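Local coordinates for protein oxalate--CoA ligase (Arabidopsis thaliana, PDB 5IE2) that belongs to the ANL family of AMP-binding enzymes, pairing a large N-terminal region with a smaller C-terminal domain, and binds adenosine-5'-triphosphate, at residues A[37-42]-A[69-74]; A[63-68]-A[210-215]; A[205-210]-A[247-252]; A[217-222]-A[316-321]; A[238-243]-A[261-266]. One frame throughout, in Å; residues are numbered along the deposited sequence.

Overall arrangement
All five contacts lie in the large AMP-binding part of the chain. Contacts 1 and 2 share helix 67-78 and have centres about 14 Å apart. L210 belongs to both contact 2 and contact 3. Contacts 3 and 5 both use helix 242-251, their centres about 12 Å apart, and helix 215-227 of contact 4 follows directly after the loop of contact 2. Contacts 1 and 5 are the most distant pair, about 27 Å between centres. Along the chain, contact 1 closes before contacts 3, 4 and 5 open, whereas contact 5 is nested within the loop closed by contact 4. The 205-222 region thus runs from helix 67-78 to the nucleotide side, where H214 meets ATP.

Contact 1: A[37-42]-A[69-74]; sequences HDLIER and FVIMFL
I40 and L74 make the tightest part of this helix pairing, and the path of I40 shows how. Its side chain splits at CB into two branches, both of which meet L74. The short branch, CG2, lies against the backbone C and O of L74, 3.7 Å from L74 O. The longer one runs through CG1, 4.0 Å from L74 CB and equally far from I71 O, and is carried by an extended chi2 of 160° to its tip, where CD1 rests 3.6 Å from L74 CD1 and 3.7 Å from L74 CB. The residue before, L39, puts CD1 4.0 Å from I71 CD1, a turn earlier on the other helix, while I71 CG2 lies against L39 O. Isoleucine and leucine suit this buried place because their side chains carry no polar group that would need a partner, and their methyls also pack on backbone carbonyls of the helices. The local axes cross at -55° with a closest approach of 8.7 Å, so the contact is limited to L39 and I40 against I71 and L74. Helix 33-50 continues the packing through A43 and L47, which touch M72, and E41 forms a salt bridge with R78. L74 also reaches L6 and L10 of helix 6-16, while V70, F73 and L74 lie against helix 215-227, which places helix 67-78 among these three helices.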
# COMPACT_ATOMS: atom_id res chain seq x y z
N HIS A 37 -2.08 11.58 20.81
CA HIS A 37 -1.52 10.63 21.76
C HIS A 37 -2.44 10.36 22.94
O HIS A 37 -2.65 9.21 23.36
CB HIS A 37 -0.14 11.14 22.23
CG HIS A 37 0.47 10.29 23.30
ND1 HIS A 37 1.16 9.12 23.02
CD2 HIS A 37 0.42 10.39 24.65
CE1 HIS A 37 1.54 8.56 24.16
NE2 HIS A 37 1.12 9.32 25.16
N ASP A 38 -3.00 11.42 23.53
CA ASP A 38 -3.89 11.20 24.64
C ASP A 38 -5.22 10.58 24.27
O ASP A 38 -5.75 9.81 25.06
CB ASP A 38 -4.11 12.51 25.40
CG ASP A 38 -2.88 12.88 26.25
OD1 ASP A 38 -1.98 12.00 26.50
OD2 ASP A 38 -2.78 14.08 26.63
N LEU A 39 -5.75 10.90 23.08
CA LEU A 39 -7.01 10.30 22.64
C LEU A 39 -6.78 8.77 22.50
O LEU A 39 -7.64 7.95 22.83
CB LEU A 39 -7.45 10.87 21.28
CG LEU A 39 -8.05 12.25 21.43
CD1 LEU A 39 -8.22 12.89 20.06
CD2 LEU A 39 -9.42 12.09 22.11
N ILE A 40 -5.61 8.45 22.00
CA ILE A 40 -5.24 7.03 21.82
C ILE A 40 -5.10 6.35 23.19
O ILE A 40 -5.65 5.27 23.42
CB ILE A 40 -3.94 6.89 21.00
CG1 ILE A 40 -4.14 7.34 19.54
CG2 ILE A 40 -3.42 5.43 21.02
CD1 ILE A 40 -2.78 7.69 18.85
N GLU A 41 -4.39 6.98 24.12
CA GLU A 41 -4.16 6.37 25.44
C GLU A 41 -5.50 6.11 26.13
O GLU A 41 -5.72 5.08 26.80
CB GLU A 41 -3.35 7.28 26.41
CG GLU A 41 -1.89 7.39 26.15
CD GLU A 41 -1.17 6.04 26.34
OE1 GLU A 41 -1.26 5.41 27.41
OE2 GLU A 41 -0.52 5.64 25.36
N ARG A 42 -6.39 7.10 26.03
CA ARG A 42 -7.68 6.98 26.72
C ARG A 42 -8.57 5.91 26.09
O ARG A 42 -9.25 5.12 26.79
CB ARG A 42 -8.42 8.33 26.75
CG ARG A 42 -7.61 9.29 27.65
CD ARG A 42 -8.10 10.78 27.48
NE ARG A 42 -7.12 11.78 27.98
CZ ARG A 42 -7.21 13.08 27.71
NH1 ARG A 42 -8.24 13.51 26.98
NH2 ARG A 42 -6.30 13.97 28.15
N PHE A 69 -10.88 5.87 12.62
CA PHE A 69 -10.06 4.71 12.26
C PHE A 69 -8.61 4.88 12.78
O PHE A 69 -8.04 3.92 13.32
CB PHE A 69 -10.02 4.49 10.75
CG PHE A 69 -8.98 3.41 10.36
CD1 PHE A 69 -9.28 2.07 10.47
CD2 PHE A 69 -7.68 3.78 10.01
CE1 PHE A 69 -8.31 1.05 10.12
CE2 PHE A 69 -6.69 2.81 9.68
CZ PHE A 69 -7.01 1.45 9.75
N VAL A 70 -8.02 6.06 12.60
CA VAL A 70 -6.63 6.26 13.04
C VAL A 70 -6.50 6.06 14.55
O VAL A 70 -5.61 5.32 15.05
CB VAL A 70 -6.10 7.66 12.66
CG1 VAL A 70 -4.69 7.89 13.23
CG2 VAL A 70 -6.08 7.83 11.12
N ILE A 71 -7.38 6.75 15.29
CA ILE A 71 -7.30 6.65 16.74
C ILE A 71 -7.49 5.22 17.19
O ILE A 71 -6.75 4.74 18.05
CB ILE A 71 -8.35 7.56 17.43
CG1 ILE A 71 -8.05 9.03 17.09
CG2 ILE A 71 -8.33 7.28 19.03
CD1 ILE A 71 -9.19 10.02 17.44
N MET A 72 -8.51 4.53 16.67
CA MET A 72 -8.78 3.17 17.16
C MET A 72 -7.74 2.14 16.72
O MET A 72 -7.42 1.21 17.46
CB MET A 72 -10.18 2.70 16.74
CG MET A 72 -11.36 3.47 17.49
SD MET A 72 -11.02 3.75 19.27
CE MET A 72 -10.99 2.06 19.94
N PHE A 73 -7.18 2.32 15.52
CA PHE A 73 -6.06 1.46 15.07
C PHE A 73 -4.91 1.52 16.08
O PHE A 73 -4.39 0.45 16.54
CB PHE A 73 -5.58 1.89 13.68
CG PHE A 73 -4.41 1.08 13.18
CD1 PHE A 73 -4.65 -0.14 12.53
CD2 PHE A 73 -3.12 1.54 13.34
CE1 PHE A 73 -3.56 -0.91 12.05
CE2 PHE A 73 -2.03 0.78 12.87
CZ PHE A 73 -2.26 -0.45 12.23
N LEU A 74 -4.52 2.75 16.43
CA LEU A 74 -3.38 2.89 17.34
C LEU A 74 -3.75 2.51 18.78
O LEU A 74 -2.86 2.09 19.54
CB LEU A 74 -2.85 4.33 17.30
CG LEU A 74 -2.18 4.60 15.93
CD1 LEU A 74 -1.81 6.07 15.75
CD2 LEU A 74 -0.86 3.69 15.73

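Contact 2: A[63-68]-A[210-215]; sequences FPNTVE and LPLFHV
The carboxamide of N65 is the flat group that joins the two segments, and the side chain of L212 crosses it at a slant: L212 CG lies 3.6 Å from N65 CG. Its polar edge is used at both corners. L212 N donates to N65 OD1 over 3.0 Å, with an N-H...O angle of 155° and the donor tilted 19° from the carbonyl plane. N65 ND2 in turn donates to L210 O over 2.8 Å, although it approaches from 49° out of that carbonyl's plane and so misses its lone pairs. A second flat group, the F213 ring, has P211 CB over one face, toward the rim.

Asparagine suits its place because one amide offers an acceptor and a donor side by side, matching L212 N and L210 O of the same loop, and the two bonds fix the rotation of the buried group. The backbone of N65 sits at the centre of an inverse gamma turn. P211 to H214 form a type I turn, closed by a weak bond from H214 N to P211 O. H214, the last residue of the turn, is also the N-cap of helix 215-227, through ND1 and H216 N, and its NE2 is hydrogen-bonded to O2A of ATP. In the other segment T66 OG1 caps helix 67-78 at F69 N. L212 touches both F69 of that helix and L222 of helix 215-227, while V67 lies on L23 and V25 of strand 21-25 and the backbone of N65 is hydrogen-bonded to G238, just ahead of helix 242-251.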
# COMPACT_ATOMS: atom_id res chain seq x y z
N PHE A 63 -13.75 0.86 8.60
CA PHE A 63 -14.00 2.31 8.55
C PHE A 63 -13.64 2.81 7.16
O PHE A 63 -12.75 2.22 6.52
CB PHE A 63 -13.10 3.06 9.54
CG PHE A 63 -13.43 2.86 11.03
CD1 PHE A 63 -14.08 3.86 11.75
CD2 PHE A 63 -12.93 1.74 11.73
CE1 PHE A 63 -14.33 3.70 13.13
CE2 PHE A 63 -13.18 1.56 13.11
CZ PHE A 63 -13.85 2.56 13.83
N PRO A 64 -14.20 3.94 6.73
CA PRO A 64 -13.52 4.73 5.69
C PRO A 64 -12.22 5.34 6.24
O PRO A 64 -11.84 5.07 7.41
CB PRO A 64 -14.53 5.87 5.35
CG PRO A 64 -15.81 5.56 6.19
CD PRO A 64 -15.35 4.65 7.34
N ASN A 65 -11.55 6.19 5.47
CA ASN A 65 -10.31 6.81 5.96
C ASN A 65 -10.67 7.98 6.86
O ASN A 65 -10.76 9.13 6.40
CB ASN A 65 -9.40 7.30 4.82
CG ASN A 65 -8.66 6.15 4.13
OD1 ASN A 65 -8.73 4.98 4.57
ND2 ASN A 65 -7.97 6.46 3.02
N THR A 66 -10.86 7.69 8.15
CA THR A 66 -11.40 8.70 9.06
C THR A 66 -10.57 8.83 10.32
O THR A 66 -9.74 7.97 10.61
CB THR A 66 -12.82 8.34 9.50
OG1 THR A 66 -12.77 7.13 10.23
CG2 THR A 66 -13.73 8.12 8.28
N VAL A 67 -10.81 9.89 11.07
CA VAL A 67 -10.02 10.12 12.27
C VAL A 67 -10.25 9.01 13.30
O VAL A 67 -9.29 8.61 14.04
CB VAL A 67 -10.34 11.53 12.85
CG1 VAL A 67 -11.83 11.61 13.30
CG2 VAL A 67 -9.37 11.92 13.97
N GLU A 68 -11.48 8.48 13.37
CA GLU A 68 -11.74 7.38 14.31
C GLU A 68 -11.00 6.13 13.92
O GLU A 68 -10.53 5.38 14.79
CB GLU A 68 -13.26 7.06 14.39
CG GLU A 68 -14.07 8.19 15.06
CD GLU A 68 -14.64 9.21 14.04
OE1 GLU A 68 -14.26 9.19 12.82
OE2 GLU A 68 -15.45 10.08 14.47
N LEU A 210 -5.01 6.75 -0.46
CA LEU A 210 -5.14 5.30 -0.62
C LEU A 210 -5.89 4.70 0.57
O LEU A 210 -5.78 5.26 1.66
CB LEU A 210 -3.73 4.64 -0.67
CG LEU A 210 -2.79 5.06 -1.83
CD1 LEU A 210 -1.39 4.47 -1.61
CD2 LEU A 210 -3.33 4.57 -3.20
N PRO A 211 -6.50 3.50 0.41
CA PRO A 211 -7.17 2.90 1.59
C PRO A 211 -6.23 2.55 2.73
O PRO A 211 -5.16 2.00 2.50
CB PRO A 211 -7.81 1.60 1.03
CG PRO A 211 -7.14 1.36 -0.31
CD PRO A 211 -6.69 2.71 -0.82
N LEU A 212 -6.62 2.90 3.96
CA LEU A 212 -5.78 2.60 5.12
C LEU A 212 -5.91 1.16 5.58
O LEU A 212 -5.26 0.80 6.56
CB LEU A 212 -6.10 3.57 6.27
CG LEU A 212 -5.76 5.02 5.91
CD1 LEU A 212 -6.28 6.00 7.00
CD2 LEU A 212 -4.23 5.21 5.78
N PHE A 213 -6.70 0.33 4.88
CA PHE A 213 -6.73 -1.11 5.21
C PHE A 213 -5.73 -1.92 4.35
O PHE A 213 -5.70 -3.15 4.43
CB PHE A 213 -8.16 -1.69 5.09
CG PHE A 213 -8.84 -1.45 3.75
CD1 PHE A 213 -8.54 -2.23 2.64
CD2 PHE A 213 -9.78 -0.45 3.62
CE1 PHE A 213 -9.14 -2.00 1.39
CE2 PHE A 213 -10.44 -0.23 2.37
CZ PHE A 213 -10.10 -0.99 1.26
N HIS A 214 -4.90 -1.24 3.55
CA HIS A 214 -3.77 -1.91 2.82
C HIS A 214 -2.46 -1.26 3.35
O HIS A 214 -2.50 -0.10 3.81
CB HIS A 214 -3.92 -1.75 1.28
CG HIS A 214 -2.78 -2.31 0.47
ND1 HIS A 214 -1.59 -1.62 0.26
CD2 HIS A 214 -2.63 -3.50 -0.16
CE1 HIS A 214 -0.76 -2.37 -0.45
NE2 HIS A 214 -1.37 -3.52 -0.73
N VAL A 215 -1.34 -1.98 3.33
CA VAL A 215 -0.11 -1.44 3.97
C VAL A 215 0.48 -0.23 3.31
O VAL A 215 1.26 0.44 3.95
CB VAL A 215 1.09 -2.45 4.02
CG1 VAL A 215 0.92 -3.46 5.13
CG2 VAL A 215 1.27 -3.09 2.66

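Contact 3: A[205-210]-A[247-252]; sequences STVIVL and PDMKKY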
# COMPACT_ATOMS: atom_id res chain seq x y z
N SER A 205 4.19 17.06 5.46
CA SER A 205 2.76 17.05 5.50
C SER A 205 2.27 16.32 4.26
O SER A 205 2.83 16.53 3.18
CB SER A 205 2.23 18.49 5.50
OG SER A 205 0.85 18.51 5.20
N THR A 206 1.23 15.50 4.39
CA THR A 206 0.70 14.79 3.21
C THR A 206 -0.80 14.60 3.28
O THR A 206 -1.43 14.77 4.36
CB THR A 206 1.39 13.39 3.00
OG1 THR A 206 1.10 12.95 1.68
CG2 THR A 206 0.87 12.35 3.99
N VAL A 207 -1.40 14.28 2.13
CA VAL A 207 -2.83 13.94 2.05
C VAL A 207 -2.91 12.46 1.68
O VAL A 207 -2.26 12.06 0.72
CB VAL A 207 -3.57 14.79 0.98
CG1 VAL A 207 -5.01 14.25 0.74
CG2 VAL A 207 -3.56 16.29 1.41
N ILE A 208 -3.69 11.70 2.43
CA ILE A 208 -3.87 10.25 2.18
C ILE A 208 -4.85 10.04 1.03
O ILE A 208 -6.02 10.50 1.09
CB ILE A 208 -4.43 9.53 3.43
CG1 ILE A 208 -3.51 9.75 4.64
CG2 ILE A 208 -4.65 8.01 3.11
CD1 ILE A 208 -2.14 9.09 4.47
N VAL A 209 -4.40 9.33 -0.01
CA VAL A 209 -5.22 9.07 -1.18
C VAL A 209 -5.39 7.57 -1.44
O VAL A 209 -5.89 7.17 -2.52
CB VAL A 209 -4.64 9.74 -2.46
CG1 VAL A 209 -4.59 11.32 -2.28
CG2 VAL A 209 -3.23 9.16 -2.83
N LEU A 210 -5.01 6.75 -0.46
CA LEU A 210 -5.14 5.30 -0.62
C LEU A 210 -5.89 4.70 0.57
O LEU A 210 -5.78 5.26 1.66
CB LEU A 210 -3.73 4.64 -0.67
CG LEU A 210 -2.79 5.06 -1.83
CD1 LEU A 210 -1.39 4.47 -1.61
CD2 LEU A 210 -3.33 4.57 -3.20
N PRO A 247 -6.73 21.00 -3.78
CA PRO A 247 -7.11 21.98 -2.73
C PRO A 247 -6.69 21.58 -1.31
O PRO A 247 -6.25 22.45 -0.54
CB PRO A 247 -8.62 22.05 -2.86
CG PRO A 247 -8.84 21.88 -4.35
CD PRO A 247 -7.84 20.81 -4.75
N ASP A 248 -6.82 20.29 -0.98
CA ASP A 248 -6.35 19.79 0.32
C ASP A 248 -4.83 19.87 0.45
O ASP A 248 -4.33 20.23 1.53
CB ASP A 248 -6.81 18.36 0.56
CG ASP A 248 -8.29 18.27 0.99
OD1 ASP A 248 -8.88 19.32 1.34
OD2 ASP A 248 -8.85 17.14 0.98
N MET A 249 -4.11 19.51 -0.61
CA MET A 249 -2.65 19.54 -0.56
C MET A 249 -2.19 20.98 -0.31
O MET A 249 -1.21 21.20 0.41
CB MET A 249 -2.03 19.03 -1.86
CG MET A 249 -2.26 17.52 -2.12
SD MET A 249 -1.08 16.46 -1.18
CE MET A 249 0.46 16.74 -2.12
N LYS A 250 -2.86 21.95 -0.96
CA LYS A 250 -2.44 23.34 -0.72
C LYS A 250 -2.80 23.81 0.67
O LYS A 250 -1.95 24.36 1.39
CB LYS A 250 -3.09 24.31 -1.75
CG LYS A 250 -2.60 24.11 -3.12
CD LYS A 250 -3.44 25.07 -4.02
CE LYS A 250 -3.65 24.50 -5.38
NZ LYS A 250 -4.15 25.59 -6.29
N LYS A 251 -4.06 23.61 1.04
CA LYS A 251 -4.57 24.20 2.26
C LYS A 251 -3.81 23.68 3.49
O LYS A 251 -3.62 24.38 4.45
CB LYS A 251 -6.05 23.86 2.42
CG LYS A 251 -6.67 24.32 3.73
CD LYS A 251 -8.19 24.07 3.70
CE LYS A 251 -8.81 24.41 5.07
NZ LYS A 251 -10.30 24.13 5.16
N TYR A 252 -3.42 22.40 3.44
CA TYR A 252 -2.74 21.81 4.58
C TYR A 252 -1.24 21.68 4.36
O TYR A 252 -0.59 20.89 5.06
CB TYR A 252 -3.39 20.45 4.92
CG TYR A 252 -4.83 20.66 5.39
CD1 TYR A 252 -5.10 21.04 6.73
CD2 TYR A 252 -5.90 20.57 4.50
CE1 TYR A 252 -6.42 21.24 7.18
CE2 TYR A 252 -7.23 20.81 4.92
CZ TYR A 252 -7.48 21.20 6.23
OH TYR A 252 -8.80 21.45 6.65
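Strand 205-207, outermost in its four-stranded mixed sheet, turns S205 and V207 toward the last turn of helix 242-251, while T206, between them, points the other way in the usual alternation of a strand. V207 is the apolar centre: its CG2 lies 3.6 Å from M249 SD and 3.9 Å from D248 CB. The methionine is bent at both chi2 (-80°) and chi3 (-73°), which folds its sulfur back over the valine; a flexible, polarisable thioether moulds itself well to a rigid branched neighbour. At the end of the helix the contact becomes polar. S205 OG, held anti to its own nitrogen, donates to Y252 O over 2.8 Å, and it approaches with a C=O...O angle of 148°. R21 NH2 forms a weak hydrogen bond with the same hydroxyl. The phenol of Y252 leads away from the strand to bond G27 N, and D248 OD1 bonds S26 OG. Both polar ends are thus occupied by the turn after strand 21-25. Because Y252 is the first residue to leave the helix, its carbonyl lies beyond the regular bonding pattern, and a small serine on the neighbouring strand can supply a donor within this buried interface.

Contact 4: A[217-222]-A[316-321]; sequences GLLAGL and EATHLM. With ACY (acetic acid), chain E.
L219 and A220 present two successive residues of a helix to T318 and H319, each pair meeting differently. L219 and T318, whose OG1 bonds N369 O, run at a slant to one another: L219 CG lies 3.9 Å from T318 CG2 and 3.8 Å from T318 O. Just behind, L219 CB meets H319 CB, also at 3.9 Å. The imidazole swings out with its CG anti to the backbone N (chi1 -167°) and passes A220, whose CB lies 3.8 Å from H319 NE2. Both L219 CB and A220 CB approach the ring obliquely, neither over its face nor at its edge. Alanine, with a single methyl, lets the ring come this near the helix. At the ring's edge, near its plane, H319 ND1 donates to OXT of acetic acid over 2.7 Å with an N-H...O angle of 156°; this molecule, probably from the crystallisation liquor, is also bound by S289 OG. A hydrogen bond between NE2 and R286 and a stack on H216 fix the ring's orientation. The side chain of H319 lies about 7 Å from the bound ATP. Helix 215-227 widens into a pi-type turn at 217-222, closed by L222 N to G217 O. It faces strand 319-323, which pairs with strand 308-314, while L219 and T318 also lie on helix 184-198.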
# COMPACT_ATOMS: atom_id res chain seq x y z
N GLY A 217 -0.94 2.75 2.03
CA GLY A 217 -1.45 3.97 2.68
C GLY A 217 -1.22 3.94 4.17
O GLY A 217 -0.86 4.96 4.79
N LEU A 218 -1.39 2.77 4.79
CA LEU A 218 -1.23 2.67 6.25
C LEU A 218 0.20 2.94 6.72
O LEU A 218 0.41 3.77 7.61
CB LEU A 218 -1.65 1.28 6.73
CG LEU A 218 -1.67 0.96 8.21
CD1 LEU A 218 -2.66 1.94 8.88
CD2 LEU A 218 -2.13 -0.50 8.42
N LEU A 219 1.19 2.22 6.16
CA LEU A 219 2.60 2.37 6.61
C LEU A 219 3.26 3.64 6.11
O LEU A 219 3.93 4.34 6.87
CB LEU A 219 3.49 1.17 6.17
CG LEU A 219 3.59 0.07 7.22
CD1 LEU A 219 4.41 0.54 8.47
CD2 LEU A 219 2.16 -0.47 7.64
N ALA A 220 3.13 3.94 4.83
CA ALA A 220 3.87 5.08 4.28
C ALA A 220 3.16 6.38 4.52
O ALA A 220 3.75 7.33 5.04
CB ALA A 220 4.13 4.89 2.74
N GLY A 221 1.91 6.46 4.07
CA GLY A 221 1.19 7.73 4.24
C GLY A 221 0.92 8.09 5.71
O GLY A 221 1.20 9.21 6.13
N LEU A 222 0.37 7.15 6.48
CA LEU A 222 -0.09 7.46 7.83
C LEU A 222 1.01 7.25 8.88
O LEU A 222 1.47 8.19 9.54
CB LEU A 222 -1.33 6.62 8.19
CG LEU A 222 -1.80 6.83 9.64
CD1 LEU A 222 -2.37 8.31 9.86
CD2 LEU A 222 -2.79 5.73 10.06
N GLU A 316 4.04 -8.72 3.09
CA GLU A 316 4.92 -9.56 3.93
C GLU A 316 6.19 -8.86 4.45
O GLU A 316 6.84 -9.34 5.39
CB GLU A 316 5.37 -10.81 3.15
CG GLU A 316 4.29 -11.82 2.88
CD GLU A 316 3.62 -11.59 1.50
OE1 GLU A 316 3.50 -10.42 1.08
OE2 GLU A 316 3.24 -12.61 0.86
N ALA A 317 6.54 -7.76 3.81
CA ALA A 317 7.70 -6.93 4.20
C ALA A 317 7.24 -5.74 5.05
O ALA A 317 8.00 -4.79 5.22
CB ALA A 317 8.44 -6.42 2.89
N THR A 318 5.99 -5.75 5.52
CA THR A 318 5.40 -4.55 6.18
C THR A 318 5.63 -3.32 5.23
O THR A 318 6.10 -2.27 5.64
CB THR A 318 5.99 -4.32 7.62
OG1 THR A 318 5.93 -5.58 8.29
CG2 THR A 318 5.13 -3.33 8.45
N HIS A 319 5.27 -3.52 3.98
CA HIS A 319 5.41 -2.51 2.91
C HIS A 319 6.88 -2.43 2.40
O HIS A 319 7.34 -3.35 1.72
CB HIS A 319 4.86 -1.12 3.39
CG HIS A 319 4.69 -0.12 2.27
ND1 HIS A 319 4.00 -0.41 1.10
CD2 HIS A 319 5.15 1.15 2.13
CE1 HIS A 319 4.06 0.64 0.29
NE2 HIS A 319 4.75 1.60 0.88
N LEU A 320 7.60 -1.35 2.70
CA LEU A 320 8.80 -0.99 1.94
C LEU A 320 9.92 -2.08 1.92
O LEU A 320 10.36 -2.57 3.00
CB LEU A 320 9.38 0.31 2.53
CG LEU A 320 10.69 0.79 1.86
CD1 LEU A 320 10.41 1.21 0.46
CD2 LEU A 320 11.24 1.96 2.72
N MET A 321 10.39 -2.41 0.72
CA MET A 321 11.60 -3.19 0.53
C MET A 321 12.72 -2.32 -0.09
O MET A 321 13.83 -2.22 0.47
CB MET A 321 11.33 -4.41 -0.37
CG MET A 321 10.45 -5.45 0.38
SD MET A 321 10.04 -6.84 -0.71
CE MET A 321 8.74 -6.08 -1.75
C ACY E . 2.65 -2.43 -1.20
O ACY E . 2.70 -1.25 -1.71
OXT ACY E . 3.11 -2.73 -0.06
CH3 ACY E . 2.05 -3.54 -2.02

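Contact 5: A[238-243]-A[261-266]; sequences GRFSAT and PTIHQI
F240 and I263 form the tight part of this contact. The phenylalanine ring, thrown out from the chain with CG anti to the backbone N (chi1 169°), receives I263 CG2 almost squarely over one face: the methyl lies 4.2 Å from the ring centroid and 11° off its normal, a CH-pi contact. I263 CD1 lies 3.8 Å from F240 CD2. Along the ring edge, near its plane, I266 CG2 stands 3.9 Å from F240 CE2. The opposite face carries A242 N, so groups lie on both faces, one central and one toward the rim, and at one edge. A broad flat ring suits a place flanked by two branched isoleucines, one turn apart on the same helix face.

F240 sits in the approach to helix 242-251, whose N-cap is S241: its OG accepts a hydrogen bond from T244 N and a weak one from T243 N. The serine's short hydroxyl suits that role, and its CB is directed away from 261-266. In chain order this helix leads to strand 256-259 and then to helix 261-273, whose first turns carry the isoleucines.

The looser side is that of A242, which covers far less of the helix than F240 does and offers a single methyl, 4.0 Å from I266 CG2. Every touching residue here is partly exposed, and beyond them the exposed R239 and T243 take the solvent side. On the other flank of helix 261-273, T262 OG1 bonds G499 O and Q265 OE1 bonds Q438 NE2, both from the C-terminal family region.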
# COMPACT_ATOMS: atom_id res chain seq x y z
N GLY A 238 -13.51 10.64 3.25
CA GLY A 238 -13.00 9.35 3.68
C GLY A 238 -12.42 8.45 2.60
O GLY A 238 -12.18 7.23 2.85
N ARG A 239 -12.21 9.04 1.42
CA ARG A 239 -11.60 8.35 0.27
C ARG A 239 -11.00 9.37 -0.70
O ARG A 239 -11.32 10.55 -0.64
CB ARG A 239 -12.63 7.47 -0.47
CG ARG A 239 -13.58 8.31 -1.22
CD ARG A 239 -14.76 7.54 -1.80
NE ARG A 239 -15.75 8.51 -2.29
CZ ARG A 239 -16.81 8.93 -1.60
NH1 ARG A 239 -17.07 8.45 -0.39
NH2 ARG A 239 -17.63 9.83 -2.14
N PHE A 240 -10.14 8.91 -1.60
CA PHE A 240 -9.54 9.80 -2.58
C PHE A 240 -10.59 10.46 -3.44
O PHE A 240 -11.53 9.78 -3.89
CB PHE A 240 -8.57 9.00 -3.45
CG PHE A 240 -8.08 9.74 -4.67
CD1 PHE A 240 -7.27 10.86 -4.54
CD2 PHE A 240 -8.48 9.34 -5.93
CE1 PHE A 240 -6.83 11.51 -5.70
CE2 PHE A 240 -8.04 10.00 -7.08
CZ PHE A 240 -7.23 11.07 -6.95
N SER A 241 -10.44 11.76 -3.68
CA SER A 241 -11.25 12.49 -4.66
C SER A 241 -10.34 13.28 -5.57
O SER A 241 -9.52 14.04 -5.08
CB SER A 241 -12.23 13.47 -3.95
OG SER A 241 -12.70 14.49 -4.84
N ALA A 242 -10.43 13.11 -6.88
CA ALA A 242 -9.53 13.89 -7.74
C ALA A 242 -9.83 15.40 -7.64
O ALA A 242 -8.96 16.27 -7.82
CB ALA A 242 -9.62 13.43 -9.19
N THR A 243 -11.08 15.74 -7.34
CA THR A 243 -11.45 17.15 -7.34
C THR A 243 -10.98 17.86 -6.08
O THR A 243 -10.73 19.06 -6.12
CB THR A 243 -12.98 17.33 -7.53
OG1 THR A 243 -13.68 16.75 -6.44
CG2 THR A 243 -13.40 16.61 -8.73
N PRO A 261 0.30 3.65 -9.27
CA PRO A 261 0.23 4.21 -10.64
C PRO A 261 -1.21 4.52 -11.14
O PRO A 261 -1.38 5.55 -11.79
CB PRO A 261 0.85 3.11 -11.50
CG PRO A 261 1.96 2.55 -10.57
CD PRO A 261 1.25 2.51 -9.19
N THR A 262 -2.22 3.71 -10.83
CA THR A 262 -3.55 4.03 -11.37
C THR A 262 -4.10 5.35 -10.77
O THR A 262 -4.79 6.14 -11.46
CB THR A 262 -4.55 2.91 -11.15
OG1 THR A 262 -4.62 2.60 -9.76
CG2 THR A 262 -4.10 1.64 -11.96
N ILE A 263 -3.75 5.62 -9.51
CA ILE A 263 -4.18 6.88 -8.91
C ILE A 263 -3.38 8.06 -9.49
O ILE A 263 -3.97 9.12 -9.81
CB ILE A 263 -4.06 6.82 -7.36
CG1 ILE A 263 -5.08 5.85 -6.77
CG2 ILE A 263 -4.21 8.22 -6.73
CD1 ILE A 263 -6.56 6.27 -7.01
N HIS A 264 -2.06 7.90 -9.65
CA HIS A 264 -1.28 8.94 -10.33
C HIS A 264 -1.88 9.25 -11.73
O HIS A 264 -1.94 10.41 -12.14
CB HIS A 264 0.19 8.53 -10.51
CG HIS A 264 0.96 8.53 -9.23
ND1 HIS A 264 1.03 9.63 -8.41
CD2 HIS A 264 1.68 7.55 -8.62
CE1 HIS A 264 1.80 9.35 -7.37
NE2 HIS A 264 2.21 8.09 -7.47
N GLN A 265 -2.32 8.22 -12.45
CA GLN A 265 -2.93 8.46 -13.79
C GLN A 265 -4.22 9.27 -13.68
O GLN A 265 -4.47 10.16 -14.53
CB GLN A 265 -3.20 7.14 -14.51
CG GLN A 265 -1.90 6.48 -15.03
CD GLN A 265 -2.11 5.04 -15.45
OE1 GLN A 265 -2.37 4.16 -14.60
NE2 GLN A 265 -2.03 4.77 -16.78
N ILE A 266 -5.04 8.96 -12.68
CA ILE A 266 -6.25 9.79 -12.48
C ILE A 266 -5.93 11.27 -12.16
O ILE A 266 -6.60 12.20 -12.67
CB ILE A 266 -7.14 9.18 -11.36
CG1 ILE A 266 -7.65 7.84 -11.85
CG2 ILE A 266 -8.28 10.14 -10.94
CD1 ILE A 266 -8.38 7.00 -10.84